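Local structure of pyrroline-5-carboxylate reductase catalytic N-terminal domain-containing protein (Sinorhizobium meliloti, 4HUJ) at residues A[106-111]-A[179-184]; A[26-31]-A[36-41]. The protein is of unknown function but is probably an oxidoreductase that binds NAD(P) through a Rossmann-type domain. All coordinates share one frame; numbering follows the deposited sequence.

Contact 1: residues A[106-111]-A[179-184]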
ATOM      1  N   GLY A 106       6.698 -16.229  -1.084  1.00 23.62           N
ATOM      2  CA  GLY A 106       7.521 -15.449  -2.003  1.00 22.06           C
ATOM      3  C   GLY A 106       6.977 -14.070  -2.336  1.00 20.82           C
ATOM      4  O   GLY A 106       7.586 -13.321  -3.107  1.00 21.13           O
ATOM      5  N   GLN A 107       5.828 -13.730  -1.762  1.00 19.46           N
ATOM      6  CA  GLN A 107       5.198 -12.442  -2.040  1.00 17.82           C
ATOM      7  C   GLN A 107       5.291 -11.504  -0.847  1.00 16.94           C
ATOM      8  O   GLN A 107       5.379 -11.946   0.302  1.00 17.07           O
ATOM      9  CB  GLN A 107       3.729 -12.623  -2.431  1.00 17.88           C
ATOM     10  CG  GLN A 107       3.503 -13.449  -3.684  1.00 17.27           C
ATOM     11  CD  GLN A 107       2.033 -13.567  -4.029  1.00 17.10           C
ATOM     12  OE1 GLN A 107       1.440 -12.647  -4.598  1.00 18.62           O
ATOM     13  NE2 GLN A 107       1.437 -14.698  -3.688  1.00 15.72           N
ATOM     14  N   ILE A 108       5.275 -10.209  -1.147  1.00 15.60           N
ATOM     15  CA  ILE A 108       5.186  -9.165  -0.136  1.00 14.60           C
ATOM     16  C   ILE A 108       3.797  -8.561  -0.231  1.00 13.87           C
ATOM     17  O   ILE A 108       3.340  -8.216  -1.323  1.00 13.65           O
ATOM     18  CB  ILE A 108       6.253  -8.068  -0.355  1.00 14.36           C
ATOM     19  CG1 ILE A 108       7.650  -8.626  -0.073  1.00 14.63           C
ATOM     20  CG2 ILE A 108       5.980  -6.833   0.529  1.00 14.79           C
ATOM     21  CD1 ILE A 108       8.774  -7.724  -0.551  1.00 13.88           C
ATOM     22  N   VAL A 109       3.134  -8.443   0.918  1.00 13.24           N
ATOM     23  CA  VAL A 109       1.853  -7.756   1.009  1.00 12.73           C
ATOM     24  C   VAL A 109       2.074  -6.462   1.780  1.00 12.37           C
ATOM     25  O   VAL A 109       2.628  -6.481   2.873  1.00 12.34           O
ATOM     26  CB  VAL A 109       0.783  -8.646   1.694  1.00 12.65           C
ATOM     27  CG1 VAL A 109      -0.468  -7.841   2.061  1.00 13.60           C
ATOM     28  CG2 VAL A 109       0.416  -9.803   0.781  1.00 13.32           C
ATOM     29  N   VAL A 110       1.674  -5.343   1.184  1.00 11.74           N
ATOM     30  CA  VAL A 110       1.775  -4.041   1.840  1.00 11.48           C
ATOM     31  C   VAL A 110       0.400  -3.655   2.381  1.00 11.69           C
ATOM     32  O   VAL A 110      -0.530  -3.438   1.609  1.00 12.51           O
ATOM     33  CB  VAL A 110       2.311  -2.966   0.873  1.00 11.71           C
ATOM     34  CG1 VAL A 110       2.401  -1.605   1.568  1.00 10.71           C
ATOM     35  CG2 VAL A 110       3.680  -3.375   0.346  1.00 11.36           C
ATOM     36  N   ASP A 111       0.271  -3.598   3.706  1.00 11.67           N
ATOM     37  CA  ASP A 111      -0.986  -3.179   4.335  1.00 11.22           C
ATOM     38  C   ASP A 111      -1.045  -1.652   4.410  1.00 10.93           C
ATOM     39  O   ASP A 111      -0.362  -1.038   5.227  1.00 11.27           O
ATOM     40  CB  ASP A 111      -1.120  -3.810   5.725  1.00 11.45           C
ATOM     41  CG  ASP A 111      -2.415  -3.422   6.433  1.00 12.19           C
ATOM     42  OD1 ASP A 111      -3.349  -2.900   5.780  1.00 12.41           O
ATOM     43  OD2 ASP A 111      -2.508  -3.650   7.653  1.00 12.58           O
ATOM     44  N   ASN A 179      10.898  -5.071   4.155  1.00 14.58           N
ATOM     45  CA  ASN A 179      10.945  -3.635   4.447  1.00 14.44           C
ATOM     46  C   ASN A 179      11.857  -2.897   3.468  1.00 14.94           C
ATOM     47  O   ASN A 179      11.490  -1.855   2.931  1.00 14.76           O
ATOM     48  CB  ASN A 179      11.431  -3.381   5.874  1.00 13.92           C
ATOM     49  CG  ASN A 179      10.388  -3.725   6.928  1.00 13.68           C
ATOM     50  OD1 ASN A 179       9.444  -4.472   6.680  1.00 12.69           O
ATOM     51  ND2 ASN A 179      10.567  -3.177   8.121  1.00 13.88           N
ATOM     52  N   ARG A 180      13.041  -3.456   3.230  1.00 15.65           N
ATOM     53  CA  ARG A 180      13.991  -2.863   2.288  1.00 16.12           C
ATOM     54  C   ARG A 180      13.383  -2.702   0.901  1.00 16.02           C
ATOM     55  O   ARG A 180      13.511  -1.641   0.290  1.00 15.85           O
ATOM     56  CB  ARG A 180      15.269  -3.701   2.202  1.00 16.90           C
ATOM     57  CG  ARG A 180      16.351  -3.098   1.300  1.00 19.49           C
ATOM     58  CD  ARG A 180      17.546  -4.045   1.135  1.00 25.27           C
ATOM     59  NE  ARG A 180      17.992  -4.574   2.429  1.00 29.81           N
ATOM     60  CZ  ARG A 180      17.946  -5.859   2.785  1.00 31.07           C
ATOM     61  NH1 ARG A 180      17.494  -6.781   1.943  1.00 33.00           N
ATOM     62  NH2 ARG A 180      18.366  -6.224   3.987  1.00 32.65           N
ATOM     63  N   GLN A 181      12.718  -3.756   0.423  1.00 16.25           N
ATOM     64  CA  GLN A 181      12.128  -3.773  -0.915  1.00 16.43           C
ATOM     65  C   GLN A 181      11.042  -2.718  -1.037  1.00 15.68           C
ATOM     66  O   GLN A 181      10.945  -2.029  -2.053  1.00 15.47           O
ATOM     67  CB  GLN A 181      11.568  -5.155  -1.257  1.00 16.92           C
ATOM     68  CG  GLN A 181      12.635  -6.217  -1.496  1.00 19.86           C
ATOM     69  CD  GLN A 181      12.056  -7.517  -2.015  1.00 22.75           C
ATOM     70  OE1 GLN A 181      11.445  -7.557  -3.087  1.00 25.25           O
ATOM     71  NE2 GLN A 181      12.248  -8.592  -1.260  1.00 25.04           N
ATOM     72  N   VAL A 182      10.229  -2.582   0.008  1.00 15.04           N
ATOM     73  CA  VAL A 182       9.199  -1.542   0.016  1.00 14.09           C
ATOM     74  C   VAL A 182       9.811  -0.141   0.150  1.00 14.26           C
ATOM     75  O   VAL A 182       9.339   0.805  -0.493  1.00 13.93           O
ATOM     76  CB  VAL A 182       8.122  -1.816   1.094  1.00 14.32           C
ATOM     77  CG1 VAL A 182       7.084  -0.697   1.132  1.00 12.78           C
ATOM     78  CG2 VAL A 182       7.456  -3.154   0.821  1.00 13.28           C
ATOM     79  N   ALA A 183      10.872  -0.011   0.952  1.00 14.26           N
ATOM     80  CA  ALA A 183      11.613   1.255   1.031  1.00 14.73           C
ATOM     81  C   ALA A 183      12.164   1.648  -0.342  1.00 15.02           C
ATOM     82  O   ALA A 183      12.133   2.820  -0.719  1.00 14.84           O
ATOM     83  CB  ALA A 183      12.741   1.177   2.061  1.00 14.70           C
ATOM     84  N   GLU A 184      12.658   0.654  -1.077  1.00 15.34           N
ATOM     85  CA  GLU A 184      13.153   0.843  -2.444  1.00 16.18           C
ATOM     86  C   GLU A 184      12.060   1.388  -3.363  1.00 15.58           C
ATOM     87  O   GLU A 184      12.300   2.315  -4.137  1.00 15.52           O
ATOM     88  CB  GLU A 184      13.710  -0.474  -3.001  1.00 16.86           C
ATOM     89  CG  GLU A 184      15.142  -0.778  -2.566  1.00 20.89           C
ATOM     90  CD  GLU A 184      15.581  -2.224  -2.832  1.00 25.03           C
ATOM     91  OE1 GLU A 184      15.057  -2.871  -3.768  1.00 26.85           O
ATOM     92  OE2 GLU A 184      16.471  -2.713  -2.099  1.00 27.27           O
TER

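Contact 2: residues A[26-31]-A[36-41]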
ATOM      1  N   TYR A  26       4.471  -4.976  -9.326  1.00 16.94           N
ATOM      2  CA  TYR A  26       3.681  -4.271  -8.315  1.00 16.91           C
ATOM      3  C   TYR A  26       2.213  -4.294  -8.690  1.00 16.29           C
ATOM      4  O   TYR A  26       1.853  -4.052  -9.843  1.00 16.56           O
ATOM      5  CB  TYR A  26       4.141  -2.820  -8.169  1.00 16.84           C
ATOM      6  CG  TYR A  26       5.585  -2.662  -7.767  1.00 17.85           C
ATOM      7  CD1 TYR A  26       5.985  -2.841  -6.442  1.00 17.95           C
ATOM      8  CD2 TYR A  26       6.557  -2.336  -8.713  1.00 19.26           C
ATOM      9  CE1 TYR A  26       7.319  -2.700  -6.066  1.00 18.89           C
ATOM     10  CE2 TYR A  26       7.891  -2.193  -8.350  1.00 19.75           C
ATOM     11  CZ  TYR A  26       8.264  -2.374  -7.029  1.00 20.11           C
ATOM     12  OH  TYR A  26       9.585  -2.225  -6.674  1.00 21.54           O
ATOM     13  N   ALA A  27       1.368  -4.588  -7.710  1.00 15.50           N
ATOM     14  CA  ALA A  27      -0.066  -4.514  -7.902  1.00 14.61           C
ATOM     15  C   ALA A  27      -0.683  -3.583  -6.876  1.00 14.64           C
ATOM     16  O   ALA A  27      -0.409  -3.690  -5.681  1.00 14.41           O
ATOM     17  CB  ALA A  27      -0.686  -5.880  -7.797  1.00 14.90           C
ATOM     18  N   ILE A  28      -1.504  -2.660  -7.362  1.00 14.63           N
ATOM     19  CA  ILE A  28      -2.332  -1.837  -6.486  1.00 14.56           C
ATOM     20  C   ILE A  28      -3.698  -2.511  -6.389  1.00 14.94           C
ATOM     21  O   ILE A  28      -4.388  -2.677  -7.396  1.00 14.74           O
ATOM     22  CB  ILE A  28      -2.474  -0.403  -7.028  1.00 14.34           C
ATOM     23  CG1 ILE A  28      -1.093   0.234  -7.228  1.00 14.33           C
ATOM     24  CG2 ILE A  28      -3.374   0.452  -6.098  1.00 13.60           C
ATOM     25  CD1 ILE A  28      -1.069   1.355  -8.263  1.00 15.27           C
ATOM     26  N   ILE A  29      -4.059  -2.950  -5.189  1.00 15.46           N
ATOM     27  CA  ILE A  29      -5.421  -3.391  -4.931  1.00 15.82           C
ATOM     28  C   ILE A  29      -6.058  -2.164  -4.314  1.00 16.57           C
ATOM     29  O   ILE A  29      -5.973  -1.934  -3.102  1.00 16.03           O
ATOM     30  CB  ILE A  29      -5.493  -4.617  -3.988  1.00 15.68           C
ATOM     31  CG1 ILE A  29      -4.519  -5.727  -4.432  1.00 16.02           C
ATOM     32  CG2 ILE A  29      -6.929  -5.148  -3.884  1.00 15.31           C
ATOM     33  CD1 ILE A  29      -4.638  -6.174  -5.896  1.00 16.96           C
ATOM     34  N   GLY A  30      -6.663  -1.352  -5.174  1.00 17.48           N
ATOM     35  CA  GLY A  30      -7.024  -0.003  -4.789  1.00 18.10           C
ATOM     36  C   GLY A  30      -8.380   0.443  -5.282  1.00 18.66           C
ATOM     37  O   GLY A  30      -8.862   0.003  -6.325  1.00 18.71           O
ATOM     38  N   ALA A  31      -8.988   1.328  -4.503  1.00 18.59           N
ATOM     39  CA  ALA A  31     -10.255   1.933  -4.850  1.00 18.81           C
ATOM     40  C   ALA A  31     -10.243   3.343  -4.280  1.00 18.79           C
ATOM     41  O   ALA A  31      -9.386   3.676  -3.450  1.00 18.84           O
ATOM     42  CB  ALA A  31     -11.407   1.119  -4.269  1.00 19.01           C
ATOM     43  N   SER A  36      -6.257   5.823  -6.742  1.00 17.03           N
ATOM     44  CA  SER A  36      -5.890   6.794  -7.770  1.00 17.10           C
ATOM     45  C   SER A  36      -4.586   7.528  -7.435  1.00 16.74           C
ATOM     46  O   SER A  36      -3.770   7.783  -8.327  1.00 16.63           O
ATOM     47  CB  SER A  36      -7.030   7.788  -7.998  1.00 17.76           C
ATOM     48  OG  SER A  36      -6.689   8.726  -9.008  1.00 19.91           O
ATOM     49  N   ALA A  37      -4.386   7.858  -6.156  1.00 15.82           N
ATOM     50  CA  ALA A  37      -3.151   8.521  -5.703  1.00 15.53           C
ATOM     51  C   ALA A  37      -1.915   7.667  -5.981  1.00 15.52           C
ATOM     52  O   ALA A  37      -0.887   8.163  -6.466  1.00 15.07           O
ATOM     53  CB  ALA A  37      -3.234   8.852  -4.213  1.00 15.36           C
ATOM     54  N   LEU A  38      -2.019   6.386  -5.656  1.00 15.64           N
ATOM     55  CA  LEU A  38      -0.945   5.439  -5.925  1.00 15.59           C
ATOM     56  C   LEU A  38      -0.687   5.311  -7.424  1.00 15.67           C
ATOM     57  O   LEU A  38       0.457   5.356  -7.857  1.00 16.01           O
ATOM     58  CB  LEU A  38      -1.251   4.077  -5.297  1.00 15.62           C
ATOM     59  CG  LEU A  38      -1.045   4.008  -3.780  1.00 15.11           C
ATOM     60  CD1 LEU A  38      -1.684   2.744  -3.212  1.00 15.87           C
ATOM     61  CD2 LEU A  38       0.452   4.091  -3.431  1.00 14.71           C
ATOM     62  N   ALA A  39      -1.751   5.168  -8.213  1.00 15.95           N
ATOM     63  CA  ALA A  39      -1.614   5.099  -9.671  1.00 15.89           C
ATOM     64  C   ALA A  39      -0.886   6.335 -10.210  1.00 16.00           C
ATOM     65  O   ALA A  39      -0.001   6.215 -11.062  1.00 15.91           O
ATOM     66  CB  ALA A  39      -2.978   4.938 -10.333  1.00 15.89           C
ATOM     67  N   GLU A  40      -1.246   7.510  -9.691  1.00 15.93           N
ATOM     68  CA  GLU A  40      -0.623   8.773 -10.104  1.00 16.17           C
ATOM     69  C   GLU A  40       0.868   8.798  -9.792  1.00 16.27           C
ATOM     70  O   GLU A  40       1.682   9.256 -10.603  1.00 16.22           O
ATOM     71  CB  GLU A  40      -1.326   9.966  -9.448  1.00 16.56           C
ATOM     72  CG  GLU A  40      -0.771  11.343  -9.875  1.00 17.31           C
ATOM     73  CD  GLU A  40      -1.686  12.505  -9.516  1.00 19.29           C
ATOM     74  OE1 GLU A  40      -2.786  12.266  -8.961  1.00 19.79           O
ATOM     75  OE2 GLU A  40      -1.299  13.664  -9.797  1.00 20.01           O
ATOM     76  N   ARG A  41       1.227   8.296  -8.615  1.00 15.76           N
ATOM     77  CA  ARG A  41       2.627   8.277  -8.217  1.00 15.79           C
ATOM     78  C   ARG A  41       3.454   7.281  -9.027  1.00 15.75           C
ATOM     79  O   ARG A  41       4.588   7.577  -9.388  1.00 15.79           O
ATOM     80  CB  ARG A  41       2.760   8.017  -6.715  1.00 15.71           C
ATOM     81  CG  ARG A  41       2.303   9.186  -5.852  1.00 16.10           C
ATOM     82  CD  ARG A  41       3.150  10.423  -6.140  1.00 16.90           C
ATOM     83  NE  ARG A  41       2.450  11.457  -6.903  1.00 17.54           N
ATOM     84  CZ  ARG A  41       3.013  12.231  -7.830  1.00 18.25           C
ATOM     85  NH1 ARG A  41       4.282  12.051  -8.185  1.00 18.13           N
ATOM     86  NH2 ARG A  41       2.290  13.169  -8.435  1.00 18.80           N
TER

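Contact 1: residues A[106-111]-A[179-184]
With chi1 at -69° and chi2 at 167°, I108 runs its CG1 branch out fully extended and delivers the terminal methyl CD1 to Q181, while CG2, anti to the backbone N, is left to meet V182. Q181 sends its chain out extended as well, and its amide group receives that methyl: CD1 of I108 lies 3.6 Å from CD of Q181 and about as near to OE1 and NE2, a purely van der Waals approach. Deeper in, CG2 of V182 is shared by two strand residues. It lies 3.8 Å from CG2 of V110, whose side chain it meets at a slant, and 4.0 Å from CG2 of I108, past which V182 slides in the opposing sense. No hydrogen bond joins the segments; the contact between them is van der Waals packing, with Q181 at the partly exposed margin and the two valines buried. V182 also rests on V145 of the neighbouring strand, so the helix spans more than one strand. The axes of 108-111 and 179-184 approach to 9.9 Å at 65°, a steep crossing. This is helix-on-sheet packing in an alpha/beta fold, with helix 176-188 laid over one face of the central sheet.

Contact 2: residues A[26-31]-A[36-41]
The opening strand and helix of a beta-alpha-beta unit, strand 26-30 and helix 32-44, fold back on each other here, with strand 49-52 completing the unit. I28 carries the strand side of the contact. Its CD1 methyl reaches the helix surface at the junction of two residues, 4.0 Å from CB of L38 and 3.9 Å from the backbone N of A39, so that it touches the helix backbone as well as a side chain. The route there is set by chi1 of -56°, which places CG1 beside the backbone N and anti to the carbonyl carbon; the other branch, CG2, is then turned to approach CD1 of L38 at 4.1 Å. L38 therefore receives I28 at both its root and one of its end methyls, the two side chains crossing at a slant.

Such a tight turn from strand into helix is characteristic of the Rossmann-type dinucleotide-binding fold, and G30 fits the first glycine of a GxGxxG pattern completed by G32 and G35. Without a side chain, G30 lies at the strand end where, in this fold, the glycine-rich turn probably lets the dinucleotide come close to the backbone. The carbonyl O of G30 is held by ND2 of N53, just beyond strand 49-52. On the helix, L38 continues onto I86 and A88 of strand 84-88, and the CB side of A39 meets V63 of helix 61-67.

In the fold
Contacts 1 and 2 illustrate one principle twice: a helix settles on a shared sheet through branched aliphatic residues of a strand. Both segments of contact 2 precede those of contact 1 in the chain, and the centres of the two contacts lie 15 Å apart. The nearest atoms are about 5 Å apart without touching. Strand 84-88 stands between strands 26-30 and 108-111 in the sheet and bridges the two: L38 of contact 2 and V110 of contact 1 both touch I86. Contact 2 pairs helix and strand across a short turn, whereas contact 1 joins segments 68 residues apart. Contact 2 contains G30, the first glycine of the glycine-rich turn, which runs on between its segments and is probably the dinucleotide-binding element.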